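Local coordinates for enoyl-acyl carrier protein reductase (Uncultured bacterium, PDB 6KIA), which probably reduces the double bond of enoyl groups carried on acyl carrier protein with NADH in bacterial fatty acid synthesis, and is linked to triclosan resistance, at residues D93-A96 with G97-T100; K125-A128 with V129-R133. One frame throughout, in Å; residues are numbered along the deposited sequence.

Following the chain from the N terminus, contact 1 comes first, in the loop between strand 80-83 and helix 101-105. There D93-A96 turns back on G97-T100 through a tight turn, a hairpin-like excursion at the surface. Contact 2 comes later, within helix 120-146, where K125-A128 bonds to V129-R133 over one helical step and closes no loop. The two are in series and neither nest nor cross. The centres of contact 1 and contact 2 lie about 10 Å apart, and the two contacts touch. D93 OD1 forms a salt bridge with R133 NH2 at 2.9 Å, while P95 CG packs on K125 CD at 3.5 Å. The loop is thus fastened along one side of the helix.

Contact 1 (D93-A96 with G97-T100); sequences DAPA and GEPT
E98 returns to P95 in both backbone and side chain. The backbone link is a hydrogen bond from E98 N to P95 O, 3.1 Å long, with an N-H...O angle of 154°. It closes a type II beta turn from P95 to E98. G97 takes the third position with a positive phi of 79°, as such turns favour. In van der Waals contact, the E98 carboxylate meets the ring carbons CB and CG of P95. E98 places CG beside its own backbone N (chi1 -48°), and the extended chain carries its carboxylate to the proline ring. E98 CD lies 3.7 Å from P95 CB, and E98 OE1 lies 3.7 Å from P95 CG. Further along, the A94 methyl packs against the returning backbone. A94 CB sits 3.3 Å from P99 O and 3.4 Å from E98 O. It also meets the methyl of T100, with A94 CB 3.9 Å from T100 CG2. The two arms run nearly antiparallel. The T100 side chain caps a backbone N at the start of helix 101-105, and T100 N in turn bonds to D103 OD2. Helix 120-146 lies against the loop: A94 touches C126, P95 and E98 touch K125, and P99 O accepts a hydrogen bond from H122.

Contact 2 (K125-A128 with V129-R133); sequences KCRA and VGVQR
V131 meets R127 one helical step back, through backbone and side chain alike. Its CB lies 3.4 Å from R127 O. From there chi1 of 164° sets CG2 beside V131's own backbone N, and this places V131 CG2 3.2 Å from R127 O. V131 CG2 also lies 4.3 Å from R127 CG, a loose side-chain contact. V131 N donates to the same oxygen, R127 O, at 2.9 Å. This is the i to i+4 bonding of an alpha helix, here within helix 120-146. V129 bonds to K125, G130 to C126 and Q132 to A128 in the same way. The V129 N bond to K125 O is nearly straight, with an N-H...O angle of 170°. V129 repeats the placement of V131: its CG2 rests 3.4 Å from K125 O. Q132 brings only its CB to A128 O, 3.4 Å away; its chain then bends, and NE2 bonds to D136. R127 NE forms a salt bridge with E207 OE2 of helix 196-219, and V131 also touches E207. R133 reaches the loop after strand 80-83, where NH1 bonds to M87 O.

Contact 1 (D93-A96 with G97-T100)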
loop_
_atom_site.group_PDB
_atom_site.type_symbol
_atom_site.label_atom_id
_atom_site.label_comp_id
_atom_site.label_asym_id
_atom_site.label_seq_id
_atom_site.Cartn_x
_atom_site.Cartn_y
_atom_site.Cartn_z
ATOM N N ASP A 93 -0.672 -20.795 10.134
ATOM C CA ASP A 93 -1.789 -21.373 10.874
ATOM C C ASP A 93 -2.013 -22.857 10.551
ATOM O O ASP A 93 -1.825 -23.293 9.417
ATOM C CB ASP A 93 -3.061 -20.580 10.587
ATOM C CG ASP A 93 -3.066 -19.229 11.279
ATOM O OD1 ASP A 93 -2.952 -18.192 10.577
ATOM O OD2 ASP A 93 -3.151 -19.212 12.529
ATOM N N ALA A 94 -2.448 -23.617 11.553
ATOM C CA ALA A 94 -2.755 -25.036 11.373
ATOM C C ALA A 94 -3.476 -25.571 12.607
ATOM O O ALA A 94 -3.344 -25.006 13.690
ATOM C CB ALA A 94 -1.473 -25.842 11.106
ATOM N N PRO A 95 -4.237 -26.668 12.452
ATOM C CA PRO A 95 -4.736 -27.379 13.634
ATOM C C PRO A 95 -3.569 -27.855 14.491
ATOM O O PRO A 95 -2.484 -28.062 13.949
ATOM C CB PRO A 95 -5.511 -28.558 13.041
ATOM C CG PRO A 95 -5.884 -28.128 11.689
ATOM C CD PRO A 95 -4.735 -27.273 11.204
ATOM N N ALA A 96 -3.772 -27.968 15.800
ATOM C CA ALA A 96 -2.702 -28.335 16.731
ATOM C C ALA A 96 -1.853 -29.517 16.261
ATOM O O ALA A 96 -2.369 -30.587 15.940
ATOM C CB ALA A 96 -3.295 -28.650 18.099
ATOM N N GLY A 97 -0.544 -29.302 16.194
ATOM C CA GLY A 97 0.371 -30.378 15.869
ATOM C C GLY A 97 0.484 -30.766 14.406
ATOM O O GLY A 97 1.168 -31.734 14.084
ATOM N N GLU A 98 -0.192 -30.046 13.518
ATOM C CA GLU A 98 -0.159 -30.389 12.094
ATOM C C GLU A 98 0.647 -29.360 11.295
ATOM O O GLU A 98 0.858 -28.235 11.764
ATOM C CB GLU A 98 -1.582 -30.519 11.540
ATOM C CG GLU A 98 -2.498 -31.372 12.407
ATOM C CD GLU A 98 -3.861 -31.613 11.774
ATOM O OE1 GLU A 98 -4.073 -31.175 10.622
ATOM O OE2 GLU A 98 -4.724 -32.231 12.436
ATOM N N PRO A 99 1.100 -29.737 10.082
ATOM C CA PRO A 99 1.928 -28.790 9.326
ATOM C C PRO A 99 1.178 -27.515 8.952
ATOM O O PRO A 99 -0.038 -27.552 8.707
ATOM C CB PRO A 99 2.293 -29.575 8.056
ATOM C CG PRO A 99 2.183 -31.008 8.445
ATOM C CD PRO A 99 1.068 -31.073 9.458
ATOM N N THR A 100 1.902 -26.399 8.930
ATOM C CA THR A 100 1.385 -25.139 8.397
ATOM C C THR A 100 1.648 -25.145 6.891
ATOM O O THR A 100 2.432 -25.964 6.410
ATOM C CB THR A 100 2.070 -23.917 9.046
ATOM O OG1 THR A 100 3.461 -23.908 8.700
ATOM C CG2 THR A 100 1.906 -23.952 10.560
#

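Contact 2 (K125-A128 with V129-R133)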
loop_
_atom_site.group_PDB
_atom_site.type_symbol
_atom_site.label_atom_id
_atom_site.label_comp_id
_atom_site.label_asym_id
_atom_site.label_seq_id
_atom_site.Cartn_x
_atom_site.Cartn_y
_atom_site.Cartn_z
ATOM N N LYS A 125 -7.876 -26.409 5.227
ATOM C CA LYS A 125 -8.019 -26.529 6.679
ATOM C C LYS A 125 -7.267 -25.428 7.436
ATOM O O LYS A 125 -7.792 -24.788 8.365
ATOM C CB LYS A 125 -7.557 -27.906 7.128
ATOM C CG LYS A 125 -7.765 -28.204 8.599
ATOM C CD LYS A 125 -7.385 -29.646 8.900
ATOM C CE LYS A 125 -7.627 -30.530 7.677
ATOM N NZ LYS A 125 -6.874 -31.812 7.713
ATOM N N CYS A 126 -6.034 -25.200 7.011
ATOM C CA CYS A 126 -5.215 -24.124 7.575
ATOM C C CYS A 126 -5.804 -22.726 7.337
ATOM O O CYS A 126 -5.757 -21.858 8.224
ATOM C CB CYS A 126 -3.791 -24.192 7.013
ATOM S SG CYS A 126 -2.876 -25.690 7.469
ATOM N N ARG A 127 -6.323 -22.497 6.133
ATOM C CA ARG A 127 -6.935 -21.218 5.791
ATOM C C ARG A 127 -8.104 -20.947 6.718
ATOM O O ARG A 127 -8.261 -19.825 7.205
ATOM C CB ARG A 127 -7.404 -21.191 4.324
ATOM C CG ARG A 127 -7.899 -19.825 3.831
ATOM C CD ARG A 127 -8.132 -19.781 2.324
ATOM N NE ARG A 127 -7.985 -18.416 1.806
ATOM C CZ ARG A 127 -8.051 -18.071 0.519
ATOM N NH1 ARG A 127 -8.281 -18.992 -0.409
ATOM N NH2 ARG A 127 -7.896 -16.792 0.161
ATOM N N ALA A 128 -8.932 -21.971 6.949
ATOM C CA ALA A 128 -10.075 -21.841 7.858
ATOM C C ALA A 128 -9.641 -21.494 9.273
ATOM O O ALA A 128 -10.206 -20.579 9.897
ATOM C CB ALA A 128 -10.911 -23.115 7.869
ATOM N N VAL A 129 -8.660 -22.229 9.791
ATOM C CA VAL A 129 -8.131 -21.895 11.113
ATOM C C VAL A 129 -7.615 -20.434 11.182
ATOM O O VAL A 129 -7.974 -19.677 12.097
ATOM C CB VAL A 129 -7.020 -22.881 11.531
ATOM C CG1 VAL A 129 -6.311 -22.394 12.789
ATOM C CG2 VAL A 129 -7.618 -24.273 11.734
ATOM N N GLY A 130 -6.826 -20.015 10.195
ATOM C CA GLY A 130 -6.278 -18.668 10.204
ATOM C C GLY A 130 -7.334 -17.578 10.108
ATOM O O GLY A 130 -7.250 -16.533 10.775
ATOM N N VAL A 131 -8.328 -17.810 9.262
ATOM C CA VAL A 131 -9.358 -16.809 9.039
ATOM C C VAL A 131 -10.202 -16.664 10.288
ATOM O O VAL A 131 -10.560 -15.538 10.684
ATOM C CB VAL A 131 -10.262 -17.169 7.833
ATOM C CG1 VAL A 131 -11.532 -16.339 7.852
ATOM C CG2 VAL A 131 -9.519 -16.950 6.522
ATOM N N GLN A 132 -10.489 -17.787 10.947
ATOM C CA GLN A 132 -11.312 -17.703 12.142
ATOM C C GLN A 132 -10.532 -17.055 13.288
ATOM O O GLN A 132 -11.097 -16.281 14.073
ATOM C CB GLN A 132 -11.800 -19.094 12.553
ATOM C CG GLN A 132 -12.801 -19.083 13.710
ATOM C CD GLN A 132 -14.076 -18.361 13.340
ATOM O OE1 GLN A 132 -14.802 -18.787 12.434
ATOM N NE2 GLN A 132 -14.351 -17.252 14.023
ATOM N N ARG A 133 -9.232 -17.324 13.350
ATOM C CA ARG A 133 -8.374 -16.631 14.296
ATOM C C ARG A 133 -8.427 -15.119 14.101
ATOM O O ARG A 133 -8.568 -14.376 15.080
ATOM C CB ARG A 133 -6.928 -17.107 14.174
ATOM C CG ARG A 133 -5.990 -16.350 15.088
ATOM C CD ARG A 133 -4.546 -16.818 14.957
ATOM N NE ARG A 133 -4.041 -16.713 13.590
ATOM C CZ ARG A 133 -3.819 -15.572 12.951
ATOM N NH1 ARG A 133 -4.085 -14.405 13.547
ATOM N NH2 ARG A 133 -3.354 -15.603 11.705
#